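Local atomic coordinates of leucine aminopeptidase 2, chloroplastic (Streptomyces sp. BC16019, PDB entry 5LHJ), a protein that is an M17-family metalloaminopeptidase of bottromycin maturation that probably removes N-terminal amino acids from peptides. Residues G326-H331 against S426-R431; V349-L354 against A445-D450. All coordinates share one frame; numbering follows the deposited sequence.

Contact 1: G326-H331 against S426-R431; sequences GDVVRH and SAVADR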
# COMPACT_ATOMS: atom_id res chain seq x y z
N GLY A 326 -15.03 -18.53 -3.23
CA GLY A 326 -15.82 -19.49 -2.44
C GLY A 326 -16.60 -20.49 -3.28
O GLY A 326 -17.05 -21.51 -2.74
N ASP A 327 -16.75 -20.22 -4.58
CA ASP A 327 -17.39 -21.19 -5.47
C ASP A 327 -16.58 -22.47 -5.56
O ASP A 327 -15.37 -22.46 -5.33
CB ASP A 327 -17.60 -20.61 -6.87
CG ASP A 327 -18.76 -19.63 -6.94
OD1 ASP A 327 -19.48 -19.46 -5.92
OD2 ASP A 327 -18.95 -19.04 -8.03
N VAL A 328 -17.28 -23.55 -5.87
CA VAL A 328 -16.64 -24.85 -6.02
C VAL A 328 -16.92 -25.34 -7.43
O VAL A 328 -18.08 -25.35 -7.88
CB VAL A 328 -17.10 -25.85 -4.93
CG1 VAL A 328 -16.62 -27.26 -5.23
CG2 VAL A 328 -16.59 -25.40 -3.57
N VAL A 329 -15.85 -25.75 -8.11
CA VAL A 329 -15.92 -26.34 -9.44
C VAL A 329 -15.81 -27.86 -9.30
O VAL A 329 -14.87 -28.37 -8.69
CB VAL A 329 -14.79 -25.81 -10.36
CG1 VAL A 329 -14.77 -26.56 -11.68
CG2 VAL A 329 -14.97 -24.31 -10.57
N ARG A 330 -16.78 -28.58 -9.88
CA ARG A 330 -16.72 -30.04 -9.99
C ARG A 330 -16.19 -30.39 -11.38
O ARG A 330 -16.85 -30.15 -12.39
CB ARG A 330 -18.12 -30.64 -9.77
CG ARG A 330 -18.26 -32.14 -10.05
CD ARG A 330 -18.21 -33.03 -8.83
NE ARG A 330 -19.00 -32.56 -7.69
CZ ARG A 330 -19.01 -33.15 -6.49
NH1 ARG A 330 -18.29 -34.26 -6.27
NH2 ARG A 330 -19.73 -32.63 -5.50
N HIS A 331 -15.00 -30.99 -11.40
CA HIS A 331 -14.27 -31.22 -12.65
C HIS A 331 -14.74 -32.48 -13.37
O HIS A 331 -15.54 -33.27 -12.83
CB HIS A 331 -12.77 -31.31 -12.36
CG HIS A 331 -12.17 -30.01 -11.90
ND1 HIS A 331 -11.92 -28.96 -12.75
CD2 HIS A 331 -11.77 -29.61 -10.67
CE1 HIS A 331 -11.39 -27.96 -12.07
NE2 HIS A 331 -11.30 -28.33 -10.81
N SER A 426 -8.05 -27.76 1.14
CA SER A 426 -9.24 -26.92 1.27
C SER A 426 -10.09 -27.41 2.45
O SER A 426 -10.16 -28.60 2.72
CB SER A 426 -10.07 -27.03 -0.00
OG SER A 426 -11.35 -26.41 0.10
N ALA A 427 -10.78 -26.48 3.10
CA ALA A 427 -11.73 -26.84 4.17
C ALA A 427 -13.07 -27.31 3.61
O ALA A 427 -13.91 -27.79 4.38
CB ALA A 427 -11.94 -25.65 5.09
N VAL A 428 -13.30 -27.17 2.31
CA VAL A 428 -14.59 -27.45 1.67
C VAL A 428 -14.47 -28.44 0.51
O VAL A 428 -15.26 -29.38 0.41
CB VAL A 428 -15.23 -26.12 1.18
CG1 VAL A 428 -16.48 -26.36 0.34
CG2 VAL A 428 -15.58 -25.25 2.39
N ALA A 429 -13.51 -28.22 -0.38
CA ALA A 429 -13.36 -29.05 -1.58
C ALA A 429 -12.12 -29.96 -1.50
O ALA A 429 -11.44 -30.02 -0.47
CB ALA A 429 -13.31 -28.16 -2.81
N ASP A 430 -11.84 -30.68 -2.59
CA ASP A 430 -10.64 -31.52 -2.64
C ASP A 430 -9.34 -30.72 -2.65
O ASP A 430 -8.32 -31.19 -2.14
CB ASP A 430 -10.67 -32.47 -3.85
CG ASP A 430 -11.82 -33.45 -3.81
OD1 ASP A 430 -12.30 -33.82 -2.70
OD2 ASP A 430 -12.24 -33.87 -4.91
N ARG A 431 -9.38 -29.51 -3.21
CA ARG A 431 -8.21 -28.65 -3.28
C ARG A 431 -8.64 -27.20 -3.42
O ARG A 431 -9.81 -26.92 -3.76
CB ARG A 431 -7.35 -29.01 -4.49
CG ARG A 431 -8.10 -28.85 -5.80
CD ARG A 431 -7.30 -29.35 -6.97
NE ARG A 431 -7.27 -30.79 -7.15
CZ ARG A 431 -8.27 -31.55 -7.58
NH1 ARG A 431 -9.48 -31.06 -7.82
NH2 ARG A 431 -8.05 -32.85 -7.77
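Val328 meets Val428 and Ala429 through its two methyl branches, and this apolar patch makes up most of the contact. From Val328 CB, which points toward the loop 426-431, the side chain forks. Val328 CG1, anti to the backbone N (chi1 170°), lies 4.2 Å from Ala429 CB, whereas Val328 CG2 comes to 4.0 Å from Val428 CG1. The loop backbone that carries the partner methyls is held by an ST turn and ST motif: Ser426 OG accepts from Val428 N at 3.0 Å and from Ala429 N at 2.9 Å. Both bonds are nearly straight, the N-H...O angle from Ala429 N being 165°, and Glu338 also bonds to this hydroxyl.

A second approach, between polar groups, joins His331 and Arg431. Here His331 CD2 stands 3.9 Å from Arg431 NH1, and with ring and guanidinium planes 70° apart the two groups are far from stacked. Neither polar group relies on the other: both ring nitrogens of His331 are bonded, NE2 to Thr337, while the guanidinium of Arg431 is bound by Asp450 and Thr335. No hydrogen bond spans the two segments. Their common partner is strand 336-338, so the contact brings strand 328-330 against the loop leading into strand 431-432, at a small three-stranded mixed sheet in the catalytic domain, beside another subunit whose Pro187 packs on Val328.

Contact 2: V349-L354 against A445-D450; sequences VLADVL and ALFLQD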
# COMPACT_ATOMS: atom_id res chain seq x y z
N VAL A 349 -8.95 -23.71 -15.50
CA VAL A 349 -9.30 -23.93 -16.90
C VAL A 349 -8.57 -25.18 -17.46
O VAL A 349 -9.17 -26.02 -18.14
CB VAL A 349 -8.96 -22.68 -17.74
CG1 VAL A 349 -9.10 -22.96 -19.22
CG2 VAL A 349 -9.84 -21.49 -17.35
N LEU A 350 -7.27 -25.29 -17.18
CA LEU A 350 -6.47 -26.40 -17.68
C LEU A 350 -6.86 -27.76 -17.12
O LEU A 350 -6.71 -28.76 -17.81
CB LEU A 350 -4.98 -26.15 -17.39
CG LEU A 350 -4.33 -24.98 -18.12
CD1 LEU A 350 -2.94 -24.66 -17.55
CD2 LEU A 350 -4.24 -25.28 -19.59
N ALA A 351 -7.34 -27.79 -15.87
CA ALA A 351 -7.62 -29.04 -15.14
C ALA A 351 -8.42 -30.05 -15.97
O ALA A 351 -7.96 -31.17 -16.23
CB ALA A 351 -8.36 -28.74 -13.84
N ASP A 352 -9.58 -29.63 -16.45
CA ASP A 352 -10.47 -30.57 -17.16
C ASP A 352 -9.90 -30.95 -18.52
O ASP A 352 -10.11 -32.06 -19.00
CB ASP A 352 -11.86 -29.96 -17.33
CG ASP A 352 -12.41 -29.46 -16.03
OD1 ASP A 352 -12.98 -30.28 -15.29
OD2 ASP A 352 -12.21 -28.26 -15.69
N VAL A 353 -9.15 -30.04 -19.14
CA VAL A 353 -8.53 -30.34 -20.43
C VAL A 353 -7.44 -31.41 -20.25
O VAL A 353 -7.30 -32.29 -21.09
CB VAL A 353 -7.98 -29.07 -21.11
CG1 VAL A 353 -7.32 -29.42 -22.44
CG2 VAL A 353 -9.11 -28.06 -21.30
N LEU A 354 -6.68 -31.35 -19.16
CA LEU A 354 -5.70 -32.41 -18.86
C LEU A 354 -6.36 -33.77 -18.62
O LEU A 354 -5.82 -34.80 -19.04
CB LEU A 354 -4.83 -32.02 -17.66
CG LEU A 354 -3.81 -30.91 -17.93
CD1 LEU A 354 -3.24 -30.39 -16.61
CD2 LEU A 354 -2.69 -31.40 -18.84
N ALA A 445 1.86 -26.35 -10.32
CA ALA A 445 2.31 -27.54 -11.02
C ALA A 445 1.73 -28.80 -10.37
O ALA A 445 1.25 -29.70 -11.06
CB ALA A 445 3.84 -27.59 -11.05
N LEU A 446 1.77 -28.85 -9.03
CA LEU A 446 1.16 -29.96 -8.27
C LEU A 446 -0.36 -30.05 -8.49
O LEU A 446 -0.92 -31.15 -8.61
CB LEU A 446 1.47 -29.81 -6.77
CG LEU A 446 2.96 -29.94 -6.41
CD1 LEU A 446 3.23 -29.42 -5.00
CD2 LEU A 446 3.43 -31.38 -6.55
N PHE A 447 -1.02 -28.90 -8.52
CA PHE A 447 -2.45 -28.81 -8.85
C PHE A 447 -2.73 -29.48 -10.19
O PHE A 447 -3.63 -30.34 -10.29
CB PHE A 447 -2.87 -27.31 -8.82
CG PHE A 447 -4.32 -27.05 -9.10
CD1 PHE A 447 -4.85 -27.18 -10.39
CD2 PHE A 447 -5.16 -26.62 -8.08
CE1 PHE A 447 -6.19 -26.92 -10.64
CE2 PHE A 447 -6.50 -26.34 -8.34
CZ PHE A 447 -7.01 -26.50 -9.62
N LEU A 448 -1.99 -29.08 -11.23
CA LEU A 448 -2.18 -29.65 -12.57
C LEU A 448 -1.89 -31.15 -12.61
O LEU A 448 -2.58 -31.91 -13.28
CB LEU A 448 -1.29 -28.95 -13.59
CG LEU A 448 -1.54 -27.46 -13.85
CD1 LEU A 448 -0.50 -26.95 -14.84
CD2 LEU A 448 -2.94 -27.19 -14.37
N GLN A 449 -0.86 -31.57 -11.87
CA GLN A 449 -0.46 -32.97 -11.83
C GLN A 449 -1.63 -33.89 -11.44
O GLN A 449 -1.73 -34.99 -11.98
CB GLN A 449 0.71 -33.18 -10.88
CG GLN A 449 1.31 -34.59 -10.93
CD GLN A 449 2.53 -34.73 -10.04
OE1 GLN A 449 2.69 -34.01 -9.06
NE2 GLN A 449 3.41 -35.68 -10.39
N ASP A 450 -2.49 -33.42 -10.52
CA ASP A 450 -3.67 -34.18 -10.04
C ASP A 450 -4.59 -34.64 -11.19
O ASP A 450 -5.31 -35.63 -11.07
CB ASP A 450 -4.58 -33.30 -9.13
CG ASP A 450 -3.98 -32.94 -7.76
OD1 ASP A 450 -2.97 -33.49 -7.29
OD2 ASP A 450 -4.60 -32.03 -7.14
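Leu448 reaches between Leu350 and Leu354, which lie one turn apart on helix 345-358, and aliphatic contacts dominate the interface. Leu448 CD2 is 3.8 Å from Leu350 CB and also 3.9 Å from Leu354 CD1, so one methyl serves both neighbours. The first torsion of Leu448 sets this up: with chi1 at -64°, CG lies anti to the carbonyl carbon and the branches extend across the gap between the helices. Leu354 meets Leu448 at about a right angle, its CD1 lying 3.9 Å from Leu448 CB. Leu354 CD1 is also 3.7 Å from Leu448 O, so Leu354 packs against the backbone of Leu448 as well as its side chain.

The segment axes run in the same general sense, with a signed crossing angle of -33°, and approach to 9.8 Å. Both helices lie on one face of the large mixed sheet of the catalytic domain: Leu350 and Leu354 rest on Val259 of strand 255-263, and Leu448 rests on Trp458 and His460 of strand 458-462. This is helix-on-sheet packing of an alpha/beta fold, with the leucines shared between the helix pair and the strands below.

The aromatic contribution is smaller. Phe447 CE1 comes to 4.3 Å from Ala351 CB, the methyl meeting the ring obliquely. Phe447 has CG anti to the backbone N (chi1 -178°), which carries the ring toward helix 345-358, although its CB does not point there.

Polar bonding runs along each helix rather than across the interface. Leu354 N donates to Leu350 O at 2.9 Å, linking the two leucines that flank Leu448, and Gln449 N donates to Ala445 O at the same length. Beyond the interface, Arg421 bonds Gln449 OE1 and forms a salt bridge with Asp450 OD1.

Contacts 1 and 2 are centred 14 Å apart and touch through both pairs of segments, which alternate along the chain. His331 ND1 probably hydrogen-bonds Asp352 OD2 at 3.0 Å, while His331 CE1 packs 3.6 Å from Ala351 CB. On the other pair, Arg431 NE forms a salt bridge with Asp450 OD2 at 2.9 Å, and Arg431 CD lies 3.4 Å from Phe447 CE2. Between side chains, Leu350 of contact 2 is about 4 Å from the manganese ligand Lys261; to Glu345, another ligand, it is about 9 Å and His331 about 10 Å. This chain carries no bound manganese in the model. Arg431's side chain is about 4 Å from a pentaethylene glycol, probably from the crystallisation liquor.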